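PDB 6EEW: aromatic-L-amino-acid decarboxylase from Catharanthus roseus, which uses pyridoxal 5'-phosphate to decarboxylate L-tryptophan to tryptamine and 5-hydroxy-L-tryptophan to serotonin, working as a homodimer. Local coordinates for residues W407-S410 with E415-V418; H437-N442 with G464-R469. One frame throughout, in Å; residues are numbered along the deposited sequence.

How the contacts relate
After the N-terminal helices and the large cofactor-binding part, the chain runs along helix 375-409. Contact 1 closes the short loop that follows, bringing strand 414-416 against the last turn of that helix. After strand 424-429 the chain enters helix 438-451, and contact 2 closes a wider loop by setting the start of this helix against strand 465-471. The two loops follow one another in series, neither nested nor crossed. They meet all the same: V417, from contact 1, packs on I465 and M467, from contact 2. Both contacts lay a helix against the same four-stranded antiparallel sheet, 414-416 at its edge and 465-471 inside.

Contact 1 (W407-S410 with E415-V418); sequences WVRS and EIVV
The guanidinium of R409 lies flat across the side chain of I416, with CG1 of I416 beneath its centre and 3.8 Å from its plane. The arginine stem joins in lower down, where R409 CG rests 3.7 Å from I416 CG1. From CG to NE the chain is extended, and chi4 of -82° then turns the guanidinium so that a face, not its rim, is laid on the isoleucine. The two side chains cross at about a right angle, and R409 NH2 runs on over the branch point to within 3.8 Å of I416 CB, with the methyl CG2 close by. The charge of R409 is met elsewhere: R409 NH2 forms a salt bridge with E405, one turn back on the helix.

The same branch of I416 goes on to V408 through CD1. Its chi2 of -65° tucks this methyl in between CA and CG2, and from there it meets the valine, whose CG1 stands 3.4 Å from I416 CD1, tight for two methyl carbons. A short connection leads from helix 375-409 to 414-416, which runs crosswise past the last helical turn as the edge strand of the small antiparallel sheet in the C-terminal domain of this fold-type I decarboxylase. The packing grades from inside to outside, since V408 is buried and also touches W486 of helix 479-496, whereas R409 lies exposed on the surface above I416. On the neighbouring strand 424-429, R428 pairs with E415 through the backbone and by a salt bridge, and F427 packs on I416.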
ATOM      1  N   TRP A 407       9.658   3.777 -38.360  1.00 70.69           N
ATOM      2  CA  TRP A 407      10.611   2.757 -38.793  1.00 70.66           C
ATOM      3  C   TRP A 407       9.895   1.461 -39.167  1.00 71.06           C
ATOM      4  O   TRP A 407      10.142   0.884 -40.233  1.00 74.89           O
ATOM      5  CB  TRP A 407      11.640   2.485 -37.690  1.00 68.46           C
ATOM      6  CG  TRP A 407      12.522   3.639 -37.377  1.00 66.11           C
ATOM      7  CD1 TRP A 407      12.828   4.683 -38.195  1.00 71.58           C
ATOM      8  CD2 TRP A 407      13.202   3.878 -36.144  1.00 59.97           C
ATOM      9  NE1 TRP A 407      13.669   5.557 -37.550  1.00 72.18           N
ATOM     10  CE2 TRP A 407      13.907   5.089 -36.287  1.00 63.51           C
ATOM     11  CE3 TRP A 407      13.282   3.188 -34.928  1.00 65.47           C
ATOM     12  CZ2 TRP A 407      14.689   5.624 -35.265  1.00 66.93           C
ATOM     13  CZ3 TRP A 407      14.056   3.719 -33.913  1.00 66.62           C
ATOM     14  CH2 TRP A 407      14.749   4.928 -34.085  1.00 65.41           C
ATOM     15  N   VAL A 408       8.992   0.992 -38.301  1.00 64.31           N
ATOM     16  CA  VAL A 408       8.307  -0.272 -38.568  1.00 60.09           C
ATOM     17  C   VAL A 408       7.511  -0.204 -39.865  1.00 58.31           C
ATOM     18  O   VAL A 408       7.532  -1.145 -40.672  1.00 55.45           O
ATOM     19  CB  VAL A 408       7.404  -0.662 -37.383  1.00 64.46           C
ATOM     20  CG1 VAL A 408       6.512  -1.829 -37.772  1.00 65.68           C
ATOM     21  CG2 VAL A 408       8.248  -1.021 -36.166  1.00 67.72           C
ATOM     22  N   ARG A 409       6.804   0.910 -40.098  1.00 62.45           N
ATOM     23  CA  ARG A 409       6.018   1.031 -41.328  1.00 68.39           C
ATOM     24  C   ARG A 409       6.898   1.015 -42.567  1.00 70.19           C
ATOM     25  O   ARG A 409       6.427   0.651 -43.650  1.00 76.75           O
ATOM     26  CB  ARG A 409       5.158   2.292 -41.315  1.00 69.54           C
ATOM     27  CG  ARG A 409       4.059   2.282 -40.266  1.00 64.42           C
ATOM     28  CD  ARG A 409       3.165   3.507 -40.404  1.00 65.14           C
ATOM     29  NE  ARG A 409       2.164   3.592 -39.347  1.00 66.82           N
ATOM     30  CZ  ARG A 409       1.012   2.928 -39.358  1.00 64.21           C
ATOM     31  NH1 ARG A 409       0.717   2.132 -40.379  1.00 63.15           N
ATOM     32  NH2 ARG A 409       0.156   3.061 -38.351  1.00 60.09           N
ATOM     33  N   SER A 410       8.166   1.418 -42.445  1.00 71.16           N
ATOM     34  CA  SER A 410       9.056   1.383 -43.603  1.00 73.21           C
ATOM     35  C   SER A 410       9.426  -0.035 -44.004  1.00 77.27           C
ATOM     36  O   SER A 410       9.998  -0.224 -45.083  1.00 82.77           O
ATOM     37  CB  SER A 410      10.334   2.177 -43.330  1.00 70.82           C
ATOM     38  OG  SER A 410      10.037   3.524 -43.022  1.00 70.63           O
ATOM     39  N   GLU A 415       3.817  -5.013 -39.745  1.00 62.31           N
ATOM     40  CA  GLU A 415       2.595  -4.233 -39.812  1.00 60.81           C
ATOM     41  C   GLU A 415       2.297  -3.701 -38.426  1.00 58.88           C
ATOM     42  O   GLU A 415       2.550  -4.382 -37.425  1.00 65.40           O
ATOM     43  CB  GLU A 415       1.427  -5.082 -40.333  1.00 66.57           C
ATOM     44  CG  GLU A 415       0.743  -5.959 -39.291  1.00 68.14           C
ATOM     45  CD  GLU A 415      -0.485  -6.668 -39.848  1.00 75.53           C
ATOM     46  OE1 GLU A 415      -0.635  -6.731 -41.089  1.00 81.11           O
ATOM     47  OE2 GLU A 415      -1.309  -7.153 -39.051  1.00 76.59           O
ATOM     48  N   ILE A 416       1.767  -2.484 -38.380  1.00 54.82           N
ATOM     49  CA  ILE A 416       1.251  -1.915 -37.141  1.00 57.94           C
ATOM     50  C   ILE A 416      -0.178  -2.416 -36.965  1.00 64.16           C
ATOM     51  O   ILE A 416      -1.041  -2.161 -37.812  1.00 69.63           O
ATOM     52  CB  ILE A 416       1.306  -0.380 -37.166  1.00 56.23           C
ATOM     53  CG1 ILE A 416       2.712   0.109 -37.527  1.00 61.45           C
ATOM     54  CG2 ILE A 416       0.907   0.171 -35.810  1.00 50.79           C
ATOM     55  CD1 ILE A 416       3.771  -0.236 -36.497  1.00 67.96           C
ATOM     56  N   VAL A 417      -0.434  -3.105 -35.850  1.00 62.55           N
ATOM     57  CA  VAL A 417      -1.695  -3.821 -35.679  1.00 57.67           C
ATOM     58  C   VAL A 417      -2.827  -2.878 -35.283  1.00 50.34           C
ATOM     59  O   VAL A 417      -3.969  -3.045 -35.724  1.00 51.53           O
ATOM     60  CB  VAL A 417      -1.509  -4.942 -34.643  1.00 57.56           C
ATOM     61  CG1 VAL A 417      -2.826  -5.653 -34.387  1.00 55.53           C
ATOM     62  CG2 VAL A 417      -0.438  -5.921 -35.109  1.00 61.01           C
ATOM     63  N   VAL A 418      -2.538  -1.875 -34.459  1.00 42.25           N
ATOM     64  CA  VAL A 418      -3.551  -0.942 -33.973  1.00 44.09           C
ATOM     65  C   VAL A 418      -2.886   0.418 -33.823  1.00 51.00           C
ATOM     66  O   VAL A 418      -1.664   0.480 -33.645  1.00 58.23           O
ATOM     67  CB  VAL A 418      -4.153  -1.420 -32.643  1.00 48.28           C
ATOM     68  CG1 VAL A 418      -5.046  -2.617 -32.874  1.00 51.29           C
ATOM     69  CG2 VAL A 418      -3.035  -1.770 -31.660  1.00 40.91           C
TER

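Contact 2 (H437-N442 with G464-R469); sequences HVEEVN and GIYMLR
Y466 reaches from its strand to the first turn of helix 438-451, starting with CB, which sits 3.6 Å from CG of E439. With its own CG anti to the backbone N (chi1 -178°), the tyrosine extends its ring along the helix. Ring atoms CG and CD2 stay beside the same E439 methylene, while CD1 comes 3.7 Å from N442 CB, which approaches obliquely. CE1 meets N442 CB again, and the carbonyl O of E439 lies over one face, offset toward the rim. The E439 carboxylate is nearly parallel to the ring, the planes 14° apart.

H437 is the helix N-cap, its ND1 accepting from E439 N (3.1 Å), tilted from the ring plane. N442 is buried: ND2 gives a bent bond to V438 O (2.9 Å), which also accepts from N442 N, and OD1 accepts from L429 N. N442 CB packs on L468 CD1 at 3.8 Å. The tyrosine ring meets H459 nearly parallel and K443 in a cation-pi contact, while L468 packs on L445 and L449. Helix segment 438-442 runs at 19° to strand 465-469, which strands 424-429 and 459-462 flank; M467 packs on V417 on the opposite sheet face.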
ATOM      1  N   HIS A 437       3.056 -20.548 -39.430  1.00101.98           N
ATOM      2  CA  HIS A 437       1.916 -19.812 -38.898  1.00 99.74           C
ATOM      3  C   HIS A 437       2.374 -18.480 -38.316  1.00 96.99           C
ATOM      4  O   HIS A 437       3.370 -18.414 -37.589  1.00 97.57           O
ATOM      5  CB  HIS A 437       1.191 -20.639 -37.836  1.00 99.34           C
ATOM      6  CG  HIS A 437      -0.144 -20.083 -37.441  1.00101.91           C
ATOM      7  ND1 HIS A 437      -0.293 -19.127 -36.459  1.00101.64           N
ATOM      8  CD2 HIS A 437      -1.391 -20.349 -37.897  1.00103.82           C
ATOM      9  CE1 HIS A 437      -1.573 -18.829 -36.325  1.00100.91           C
ATOM     10  NE2 HIS A 437      -2.262 -19.556 -37.187  1.00102.31           N
ATOM     11  N   VAL A 438       1.640 -17.414 -38.647  1.00 90.29           N
ATOM     12  CA  VAL A 438       2.038 -16.066 -38.245  1.00 80.93           C
ATOM     13  C   VAL A 438       2.293 -15.985 -36.742  1.00 79.42           C
ATOM     14  O   VAL A 438       3.293 -15.397 -36.296  1.00 78.44           O
ATOM     15  CB  VAL A 438       0.970 -15.054 -38.701  1.00 75.67           C
ATOM     16  CG1 VAL A 438      -0.349 -15.318 -37.983  1.00 71.98           C
ATOM     17  CG2 VAL A 438       1.448 -13.624 -38.466  1.00 73.62           C
ATOM     18  N   GLU A 439       1.413 -16.593 -35.937  1.00 82.01           N
ATOM     19  CA  GLU A 439       1.563 -16.524 -34.484  1.00 84.08           C
ATOM     20  C   GLU A 439       2.888 -17.135 -34.031  1.00 86.82           C
ATOM     21  O   GLU A 439       3.600 -16.559 -33.198  1.00 90.11           O
ATOM     22  CB  GLU A 439       0.382 -17.202 -33.784  1.00 83.37           C
ATOM     23  CG  GLU A 439       0.390 -16.980 -32.265  1.00 85.88           C
ATOM     24  CD  GLU A 439      -0.895 -17.426 -31.563  1.00 90.62           C
ATOM     25  OE1 GLU A 439      -1.994 -17.087 -32.056  1.00 89.84           O
ATOM     26  OE2 GLU A 439      -0.804 -18.089 -30.501  1.00 91.35           O
ATOM     27  N   GLU A 440       3.243 -18.305 -34.570  1.00 84.49           N
ATOM     28  CA  GLU A 440       4.513 -18.916 -34.192  1.00 84.86           C
ATOM     29  C   GLU A 440       5.699 -18.086 -34.666  1.00 81.64           C
ATOM     30  O   GLU A 440       6.717 -18.005 -33.972  1.00 80.11           O
ATOM     31  CB  GLU A 440       4.606 -20.347 -34.718  1.00 93.89           C
ATOM     32  CG  GLU A 440       3.913 -21.367 -33.821  1.00105.69           C
ATOM     33  CD  GLU A 440       4.479 -21.376 -32.398  1.00111.27           C
ATOM     34  OE1 GLU A 440       5.720 -21.450 -32.243  1.00113.53           O
ATOM     35  OE2 GLU A 440       3.685 -21.312 -31.435  1.00111.04           O
ATOM     36  N   VAL A 441       5.604 -17.479 -35.853  1.00 79.95           N
ATOM     37  CA  VAL A 441       6.713 -16.670 -36.356  1.00 79.09           C
ATOM     38  C   VAL A 441       6.975 -15.503 -35.414  1.00 80.57           C
ATOM     39  O   VAL A 441       8.119 -15.231 -35.021  1.00 87.31           O
ATOM     40  CB  VAL A 441       6.418 -16.175 -37.784  1.00 80.99           C
ATOM     41  CG1 VAL A 441       7.573 -15.322 -38.295  1.00 80.25           C
ATOM     42  CG2 VAL A 441       6.138 -17.346 -38.724  1.00 84.89           C
ATOM     43  N   ASN A 442       5.911 -14.810 -35.017  1.00 75.47           N
ATOM     44  CA  ASN A 442       6.096 -13.672 -34.129  1.00 73.36           C
ATOM     45  C   ASN A 442       6.540 -14.117 -32.739  1.00 73.82           C
ATOM     46  O   ASN A 442       7.337 -13.428 -32.086  1.00 69.40           O
ATOM     47  CB  ASN A 442       4.796 -12.869 -34.065  1.00 75.06           C
ATOM     48  CG  ASN A 442       4.561 -12.036 -35.321  1.00 78.77           C
ATOM     49  OD1 ASN A 442       5.200 -11.004 -35.532  1.00 77.70           O
ATOM     50  ND2 ASN A 442       3.639 -12.494 -36.165  1.00 81.48           N
ATOM     51  N   GLY A 464      -7.823 -12.051 -31.142  1.00 61.23           N
ATOM     52  CA  GLY A 464      -7.281 -13.202 -31.836  1.00 61.19           C
ATOM     53  C   GLY A 464      -5.982 -12.953 -32.563  1.00 57.31           C
ATOM     54  O   GLY A 464      -5.557 -13.797 -33.356  1.00 61.04           O
ATOM     55  N   ILE A 465      -5.356 -11.806 -32.347  1.00 54.53           N
ATOM     56  CA  ILE A 465      -4.142 -11.421 -33.049  1.00 59.21           C
ATOM     57  C   ILE A 465      -3.013 -11.387 -32.034  1.00 66.59           C
ATOM     58  O   ILE A 465      -3.118 -10.702 -31.007  1.00 67.32           O
ATOM     59  CB  ILE A 465      -4.307 -10.054 -33.731  1.00 61.02           C
ATOM     60  CG1 ILE A 465      -5.482 -10.094 -34.715  1.00 63.94           C
ATOM     61  CG2 ILE A 465      -3.017  -9.646 -34.431  1.00 65.29           C
ATOM     62  CD1 ILE A 465      -5.790  -8.762 -35.353  1.00 72.22           C
ATOM     63  N   TYR A 466      -1.943 -12.129 -32.318  1.00 71.76           N
ATOM     64  CA  TYR A 466      -0.729 -12.109 -31.515  1.00 70.01           C
ATOM     65  C   TYR A 466       0.156 -10.974 -32.016  1.00 68.72           C
ATOM     66  O   TYR A 466       0.404 -10.856 -33.220  1.00 66.85           O
ATOM     67  CB  TYR A 466       0.005 -13.450 -31.608  1.00 70.99           C
ATOM     68  CG  TYR A 466       1.268 -13.569 -30.760  1.00 69.56           C
ATOM     69  CD1 TYR A 466       2.475 -13.027 -31.173  1.00 68.20           C
ATOM     70  CD2 TYR A 466       1.243 -14.251 -29.547  1.00 69.71           C
ATOM     71  CE1 TYR A 466       3.621 -13.150 -30.394  1.00 71.40           C
ATOM     72  CE2 TYR A 466       2.373 -14.377 -28.764  1.00 70.22           C
ATOM     73  CZ  TYR A 466       3.561 -13.826 -29.188  1.00 73.79           C
ATOM     74  OH  TYR A 466       4.684 -13.962 -28.399  1.00 77.86           O
ATOM     75  N   MET A 467       0.615 -10.132 -31.098  1.00 65.44           N
ATOM     76  CA  MET A 467       1.429  -8.987 -31.467  1.00 59.27           C
ATOM     77  C   MET A 467       2.507  -8.746 -30.418  1.00 59.43           C
ATOM     78  O   MET A 467       2.362  -9.123 -29.249  1.00 56.26           O
ATOM     79  CB  MET A 467       0.547  -7.747 -31.634  1.00 56.40           C
ATOM     80  CG  MET A 467      -0.032  -7.212 -30.344  1.00 53.79           C
ATOM     81  SD  MET A 467      -1.528  -6.256 -30.656  1.00 64.84           S
ATOM     82  CE  MET A 467      -2.649  -7.568 -31.143  1.00 65.50           C
ATOM     83  N   LEU A 468       3.617  -8.168 -30.868  1.00 55.49           N
ATOM     84  CA  LEU A 468       4.676  -7.673 -30.003  1.00 53.57           C
ATOM     85  C   LEU A 468       4.351  -6.246 -29.580  1.00 56.21           C
ATOM     86  O   LEU A 468       3.664  -5.513 -30.295  1.00 65.87           O
ATOM     87  CB  LEU A 468       6.020  -7.708 -30.732  1.00 58.02           C
ATOM     88  CG  LEU A 468       6.673  -9.063 -31.034  1.00 61.41           C
ATOM     89  CD1 LEU A 468       5.818  -9.954 -31.921  1.00 59.70           C
ATOM     90  CD2 LEU A 468       8.025  -8.821 -31.686  1.00 63.36           C
ATOM     91  N   ARG A 469       4.855  -5.853 -28.412  1.00 53.63           N
ATOM     92  CA  ARG A 469       4.675  -4.505 -27.893  1.00 49.17           C
ATOM     93  C   ARG A 469       6.029  -3.870 -27.630  1.00 50.94           C
ATOM     94  O   ARG A 469       6.955  -4.527 -27.143  1.00 57.33           O
ATOM     95  CB  ARG A 469       3.847  -4.479 -26.603  1.00 50.19           C
ATOM     96  CG  ARG A 469       2.418  -5.015 -26.699  1.00 50.70           C
ATOM     97  CD  ARG A 469       1.889  -5.472 -25.325  1.00 44.85           C
ATOM     98  NE  ARG A 469       1.579  -4.369 -24.408  1.00 45.80           N
ATOM     99  CZ  ARG A 469       2.460  -3.812 -23.571  1.00 45.49           C
ATOM    100  NH1 ARG A 469       3.713  -4.241 -23.532  1.00 46.81           N
ATOM    101  NH2 ARG A 469       2.095  -2.821 -22.772  1.00 42.88           N
TER